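Local coordinates for protein Cif (Cell cycle inhibiting factor) (Escherichia coli, PDB 3EFY) that probably deamidates the ubiquitin-like protein NEDD8 of the host, thereby shutting down cullin-RING ubiquitin ligases and arresting the cell cycle, at residues 171-174 / 175-179; 16-19 / 20-24. All coordinates share one frame; numbering follows the deposited sequence.

Interaction 1: 171-174 / 175-179; sequences IEKN and IEIIK
Glu172 O is approached by two groups at once: the amide of Glu176, whose N lies 3.2 Å from it in a nearly straight bond (167° at the hydrogen), and, on the exposed flank, a water molecule 2.9 Å away that also lies 2.9 Å from Glu176 OE2. The carboxylate folds back to this water because the Glu176 chain bends at chi2 (-55°). The same OE2 takes Lys179 NZ on its syn side at 2.9 Å, a salt bridge between residues three apart on the solvent-facing flank.

On another flank Lys173 and Asn174 work together. Kinked at chi3 and chi4, the lysine brings NZ to 2.6 Å from Asn174 OD1, reaching the oxygen from above the amide plane instead of along a lone pair. The methyl CD1 of Ile177 lies alongside both, 3.7 Å from Lys173 CG and 3.6 Å from Asn174 OD1. Beyond these residues, Lys173 NZ is also bonded to Asp23 O, while the amide nitrogen of Asn174 is bonded to the end of helix 10-22, so the amide is held by polar partners at either end.

Ile171 and Ile175 meet at an angle through their longer branches, CG1 of the former 3.8 Å from CD1 of the latter. Leu188 of the second subunit packs on both, and Ile178 meets Ile178 of that subunit. Contacts between residues four apart, with Glu172, Glu176 and Lys179 on the outer flank and isoleucines on the inner faces, mark helix 168-184 as an amphipathic helix whose apolar side packs against helix 10-22 and the second subunit.

Interaction 2: 16-19 / 20-24; sequences AIMK and LFLDK
With CG1 of Ile17 anti to the carbonyl carbon (chi1 -64°), CG2 is left anti to the backbone N and faces Phe21, whose own CG stands anti to the carbonyl carbon (chi1 -83°). The two side chains run alongside each other, Ile17 CG2 coming 3.7 Å from Phe21 CE2. Ile17 O sits in the plane of the ring at its edge, 3.3 Å from Phe21 CD2, and also accepts the Phe21 amide. One residue on, Met18 bends at chi2 and chi3, which curls its methyl CE back to 3.8 Å from Leu22 CD1. Strands 54-61 and 159-166 cover Met18 and Leu22, through Val56 and Phe164 among others; Val56 also touches Phe21, and Tyr166 meets the Phe21 ring edge-to-face.

Lys19 and Asp23 make a different kind of pair. Asp23 is the first residue to leave helical backbone angles, yet its N still reaches Lys19 O at 2.9 Å in a fairly straight bond (162°), closing the last turn; the amide of Leu22 adds a weak second bond to that oxygen. The carboxylate lies beside the aliphatic stem of Lys19, OD2 being 3.5 Å from Lys19 CB. The extended lysine leads its ammonium away from the acid, leaving Lys19 NZ 6.0 Å from Asp23 OD2 of its own chain; its salt bridge is instead made across the dimer, to Asp23 of the second subunit. Asp23 OD1 accepts the amide of Tyr29, which ties the following loop back to the helix end at that point.

The arrangement is the C-terminal end of helix 10-22, packed against the antiparallel sheet. Cys10, probably the catalytic cysteine, opens this helix, consistent with the papain-like fold of the Cif family.

The two interactions lie about 10 Å apart, centre to centre, on the same side of the chain's centre. Interaction 2 comes first in sequence, near the end of helix 10-22, and interaction 1 much later, on the C-terminal helix 168-184. They touch directly: Asn174 ND2, 2.9 Å from Leu20 O and 3.0 Å from Asp23 O, probably donates to both, so a side chain of the later helix occupies the carbonyl end of the earlier one, and Ile171 CD1 packs 3.5 Å from Leu20 O. Both also reach the second subunit. The helix that begins at the probable catalytic cysteine is thus joined, at its far end, to the C-terminal helix and the dimer interface.

Interaction 1: 171-174 / 175-179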
ATOM      1  N   ILE A 171      -1.015   9.585  -6.348  1.00 25.36           N
ATOM      2  CA  ILE A 171      -1.152   9.727  -4.878  1.00 25.82           C
ATOM      3  C   ILE A 171      -2.641   9.789  -4.541  1.00 25.84           C
ATOM      4  O   ILE A 171      -3.100   9.156  -3.576  1.00 25.91           O
ATOM      5  CB  ILE A 171      -0.284  10.882  -4.286  1.00 25.87           C
ATOM      6  CG1 ILE A 171      -0.521  11.058  -2.770  1.00 29.15           C
ATOM      7  CG2 ILE A 171      -0.570  12.238  -4.940  1.00 29.92           C
ATOM      8  CD1 ILE A 171      -0.191   9.831  -1.922  1.00 29.97           C
ATOM      9  N   GLU A 172      -3.413  10.494  -5.369  1.00 27.14           N
ATOM     10  CA  GLU A 172      -4.844  10.620  -5.120  1.00 28.63           C
ATOM     11  C   GLU A 172      -5.496   9.258  -5.157  1.00 27.08           C
ATOM     12  O   GLU A 172      -6.245   8.939  -4.259  1.00 28.79           O
ATOM     13  CB  GLU A 172      -5.516  11.538  -6.155  1.00 29.78           C
ATOM     14  CG  GLU A 172      -5.212  12.995  -6.034  1.00 35.78           C
ATOM     15  CD  GLU A 172      -5.730  13.809  -7.227  1.00 43.69           C
ATOM     16  OE1 GLU A 172      -5.360  14.997  -7.303  1.00 49.44           O
ATOM     17  OE2 GLU A 172      -6.496  13.262  -8.072  1.00 48.12           O
ATOM     18  N   LYS A 173      -5.214   8.448  -6.189  1.00 26.86           N
ATOM     19  CA  LYS A 173      -5.769   7.121  -6.335  1.00 26.57           C
ATOM     20  C   LYS A 173      -5.368   6.225  -5.161  1.00 26.43           C
ATOM     21  O   LYS A 173      -6.203   5.522  -4.602  1.00 25.39           O
ATOM     22  CB  LYS A 173      -5.288   6.480  -7.640  1.00 28.43           C
ATOM     23  CG  LYS A 173      -5.494   4.970  -7.728  1.00 33.64           C
ATOM     24  CD  LYS A 173      -4.625   4.259  -8.816  1.00 39.28           C
ATOM     25  CE  LYS A 173      -3.051   4.512  -8.707  1.00 42.29           C
ATOM     26  NZ  LYS A 173      -2.193   3.482  -7.974  1.00 37.87           N
ATOM     27  N   ASN A 174      -4.088   6.257  -4.771  1.00 24.38           N
ATOM     28  CA  ASN A 174      -3.655   5.417  -3.661  1.00 23.95           C
ATOM     29  C   ASN A 174      -4.236   5.774  -2.292  1.00 23.59           C
ATOM     30  O   ASN A 174      -4.433   4.903  -1.455  1.00 24.10           O
ATOM     31  CB  ASN A 174      -2.120   5.334  -3.607  1.00 24.16           C
ATOM     32  CG  ASN A 174      -1.546   4.529  -4.789  1.00 25.22           C
ATOM     33  OD1 ASN A 174      -2.229   3.671  -5.357  1.00 27.38           O
ATOM     34  ND2 ASN A 174      -0.304   4.804  -5.151  1.00 22.00           N
ATOM     35  N   ILE A 175      -4.530   7.052  -2.075  1.00 23.86           N
ATOM     36  CA  ILE A 175      -5.175   7.461  -0.821  1.00 24.13           C
ATOM     37  C   ILE A 175      -6.600   6.952  -0.810  1.00 24.06           C
ATOM     38  O   ILE A 175      -7.056   6.468   0.199  1.00 24.50           O
ATOM     39  CB  ILE A 175      -5.144   8.956  -0.614  1.00 24.97           C
ATOM     40  CG1 ILE A 175      -3.710   9.420  -0.326  1.00 28.05           C
ATOM     41  CG2 ILE A 175      -6.068   9.358   0.581  1.00 27.74           C
ATOM     42  CD1 ILE A 175      -3.511  10.920  -0.439  1.00 30.62           C
ATOM     43  N   GLU A 176      -7.292   7.037  -1.946  1.00 25.12           N
ATOM     44  CA  GLU A 176      -8.626   6.437  -2.021  1.00 26.18           C
ATOM     45  C   GLU A 176      -8.599   4.941  -1.704  1.00 25.55           C
ATOM     46  O   GLU A 176      -9.455   4.412  -1.006  1.00 24.89           O
ATOM     47  CB  GLU A 176      -9.291   6.734  -3.368  1.00 26.90           C
ATOM     48  CG  GLU A 176      -9.656   8.192  -3.532  1.00 33.94           C
ATOM     49  CD  GLU A 176     -10.535   8.709  -2.380  1.00 40.11           C
ATOM     50  OE1 GLU A 176     -11.591   8.080  -2.095  1.00 46.83           O
ATOM     51  OE2 GLU A 176     -10.167   9.728  -1.745  1.00 47.39           O
ATOM     52  N   ILE A 177      -7.591   4.233  -2.218  1.00 24.18           N
ATOM     53  CA  ILE A 177      -7.457   2.829  -1.927  1.00 25.07           C
ATOM     54  C   ILE A 177      -7.213   2.547  -0.454  1.00 24.60           C
ATOM     55  O   ILE A 177      -7.877   1.674   0.130  1.00 24.84           O
ATOM     56  CB  ILE A 177      -6.339   2.192  -2.834  1.00 25.13           C
ATOM     57  CG1 ILE A 177      -6.727   2.233  -4.313  1.00 27.54           C
ATOM     58  CG2 ILE A 177      -6.044   0.787  -2.362  1.00 25.96           C
ATOM     59  CD1 ILE A 177      -5.494   2.228  -5.241  1.00 30.96           C
ATOM     60  N   ILE A 178      -6.300   3.275   0.186  1.00 23.79           N
ATOM     61  CA  ILE A 178      -6.014   3.021   1.592  1.00 26.14           C
ATOM     62  C   ILE A 178      -7.254   3.282   2.488  1.00 25.27           C
ATOM     63  O   ILE A 178      -7.494   2.513   3.424  1.00 24.84           O
ATOM     64  CB  ILE A 178      -4.710   3.723   2.047  1.00 26.40           C
ATOM     65  CG1 ILE A 178      -4.113   3.048   3.285  1.00 31.50           C
ATOM     66  CG2 ILE A 178      -4.907   5.162   2.284  1.00 29.75           C
ATOM     67  CD1 ILE A 178      -2.681   3.557   3.620  1.00 32.11           C
ATOM     68  N   LYS A 179      -8.044   4.289   2.146  1.00 25.63           N
ATOM     69  CA  LYS A 179      -9.226   4.615   2.954  1.00 26.57           C
ATOM     70  C   LYS A 179     -10.236   3.494   2.796  1.00 26.12           C
ATOM     71  O   LYS A 179     -10.830   3.055   3.775  1.00 26.65           O
ATOM     72  CB  LYS A 179      -9.853   5.940   2.525  1.00 26.40           C
ATOM     73  CG  LYS A 179      -8.999   7.132   2.824  1.00 29.44           C
ATOM     74  CD  LYS A 179      -9.768   8.443   2.653  1.00 33.59           C
ATOM     75  CE  LYS A 179      -9.968   8.794   1.225  1.00 39.01           C
ATOM     76  NZ  LYS A 179     -10.804  10.057   1.082  1.00 42.29           N
TER
HETATM   77  O   HOH W   1      -7.716  10.981  -2.720  1.00 38.95           O

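Interaction 2: 16-19 / 20-24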
ATOM      1  N   ALA A  16       6.017   3.394   3.647  1.00 18.28           N
ATOM      2  CA  ALA A  16       4.633   3.307   3.291  1.00 18.87           C
ATOM      3  C   ALA A  16       4.160   4.560   2.526  1.00 19.14           C
ATOM      4  O   ALA A  16       3.351   4.462   1.628  1.00 19.20           O
ATOM      5  CB  ALA A  16       3.798   3.089   4.528  1.00 19.78           C
ATOM      6  N   ILE A  17       4.649   5.705   2.932  1.00 18.37           N
ATOM      7  CA  ILE A  17       4.371   6.956   2.251  1.00 17.99           C
ATOM      8  C   ILE A  17       4.947   6.949   0.833  1.00 18.41           C
ATOM      9  O   ILE A  17       4.249   7.341  -0.134  1.00 18.74           O
ATOM     10  CB  ILE A  17       4.862   8.166   3.028  1.00 17.67           C
ATOM     11  CG1 ILE A  17       4.134   8.304   4.363  1.00 18.78           C
ATOM     12  CG2 ILE A  17       4.647   9.443   2.179  1.00 18.13           C
ATOM     13  CD1 ILE A  17       4.807   9.244   5.299  1.00 20.22           C
ATOM     14  N   MET A  18       6.166   6.427   0.651  1.00 18.38           N
ATOM     15  CA  MET A  18       6.711   6.278  -0.697  1.00 18.74           C
ATOM     16  C   MET A  18       5.799   5.404  -1.567  1.00 19.38           C
ATOM     17  O   MET A  18       5.557   5.737  -2.734  1.00 18.66           O
ATOM     18  CB  MET A  18       8.134   5.712  -0.662  1.00 18.13           C
ATOM     19  CG  MET A  18       9.125   6.623   0.017  1.00 19.36           C
ATOM     20  SD  MET A  18       9.385   8.214  -0.795  1.00 19.60           S
ATOM     21  CE  MET A  18      10.492   7.724  -2.153  1.00 21.95           C
ATOM     22  N   LYS A  19       5.280   4.312  -1.008  1.00 17.86           N
ATOM     23  CA  LYS A  19       4.364   3.436  -1.768  1.00 19.22           C
ATOM     24  C   LYS A  19       3.090   4.212  -2.177  1.00 19.77           C
ATOM     25  O   LYS A  19       2.596   4.078  -3.317  1.00 20.08           O
ATOM     26  CB  LYS A  19       3.982   2.198  -0.968  1.00 19.93           C
ATOM     27  CG  LYS A  19       5.163   1.265  -0.712  1.00 22.32           C
ATOM     28  CD  LYS A  19       4.703   0.005   0.028  1.00 27.36           C
ATOM     29  CE  LYS A  19       5.883  -0.967   0.325  1.00 31.46           C
ATOM     30  NZ  LYS A  19       5.475  -2.054   1.317  1.00 32.71           N
ATOM     31  N   LEU A  20       2.572   5.025  -1.264  1.00 19.92           N
ATOM     32  CA  LEU A  20       1.393   5.840  -1.579  1.00 20.85           C
ATOM     33  C   LEU A  20       1.636   6.768  -2.738  1.00 20.88           C
ATOM     34  O   LEU A  20       0.765   6.966  -3.594  1.00 22.07           O
ATOM     35  CB  LEU A  20       0.928   6.661  -0.346  1.00 21.51           C
ATOM     36  CG  LEU A  20       0.220   5.792   0.703  1.00 27.84           C
ATOM     37  CD1 LEU A  20      -0.026   6.623   1.960  1.00 30.43           C
ATOM     38  CD2 LEU A  20      -1.126   5.222   0.202  1.00 32.13           C
ATOM     39  N   PHE A  21       2.806   7.394  -2.775  1.00 19.03           N
ATOM     40  CA  PHE A  21       3.106   8.315  -3.880  1.00 18.81           C
ATOM     41  C   PHE A  21       3.379   7.629  -5.202  1.00 20.41           C
ATOM     42  O   PHE A  21       3.079   8.188  -6.252  1.00 21.53           O
ATOM     43  CB  PHE A  21       4.284   9.218  -3.553  1.00 18.56           C
ATOM     44  CG  PHE A  21       3.885  10.439  -2.730  1.00 20.35           C
ATOM     45  CD1 PHE A  21       3.529  11.637  -3.321  1.00 22.41           C
ATOM     46  CD2 PHE A  21       3.782  10.371  -1.353  1.00 21.44           C
ATOM     47  CE1 PHE A  21       3.119  12.725  -2.561  1.00 23.78           C
ATOM     48  CE2 PHE A  21       3.382  11.446  -0.620  1.00 23.09           C
ATOM     49  CZ  PHE A  21       3.040  12.632  -1.203  1.00 23.95           C
ATOM     50  N   LEU A  22       4.008   6.469  -5.148  1.00 18.68           N
ATOM     51  CA  LEU A  22       4.667   5.851  -6.312  1.00 18.79           C
ATOM     52  C   LEU A  22       4.060   4.595  -6.890  1.00 20.49           C
ATOM     53  O   LEU A  22       4.252   4.334  -8.097  1.00 21.40           O
ATOM     54  CB  LEU A  22       6.123   5.567  -5.980  1.00 19.12           C
ATOM     55  CG  LEU A  22       6.929   6.772  -5.522  1.00 18.30           C
ATOM     56  CD1 LEU A  22       8.372   6.402  -5.050  1.00 20.11           C
ATOM     57  CD2 LEU A  22       7.014   7.861  -6.620  1.00 20.62           C
ATOM     58  N   ASP A  23       3.339   3.815  -6.095  1.00 19.80           N
ATOM     59  CA  ASP A  23       2.870   2.527  -6.586  1.00 20.93           C
ATOM     60  C   ASP A  23       1.797   2.697  -7.650  1.00 22.98           C
ATOM     61  O   ASP A  23       0.898   3.522  -7.536  1.00 22.78           O
ATOM     62  CB  ASP A  23       2.356   1.660  -5.470  1.00 21.80           C
ATOM     63  CG  ASP A  23       3.474   1.046  -4.608  1.00 22.90           C
ATOM     64  OD1 ASP A  23       4.632   1.371  -4.827  1.00 22.04           O
ATOM     65  OD2 ASP A  23       3.141   0.263  -3.698  1.00 26.31           O
ATOM     66  N   LYS A  24       1.933   1.913  -8.703  1.00 23.47           N
ATOM     67  CA  LYS A  24       1.001   1.943  -9.809  1.00 25.64           C
ATOM     68  C   LYS A  24       1.081   0.639 -10.550  1.00 27.13           C
ATOM     69  O   LYS A  24       1.848  -0.218 -10.195  1.00 27.06           O
ATOM     70  CB  LYS A  24       1.322   3.139 -10.707  1.00 25.71           C
ATOM     71  CG  LYS A  24       2.622   3.135 -11.312  1.00 27.78           C
ATOM     72  CD  LYS A  24       2.956   4.465 -11.958  1.00 34.73           C
ATOM     73  CE  LYS A  24       4.162   4.328 -12.878  1.00 38.07           C
ATOM     74  NZ  LYS A  24       5.511   3.995 -12.271  1.00 39.15           N
TER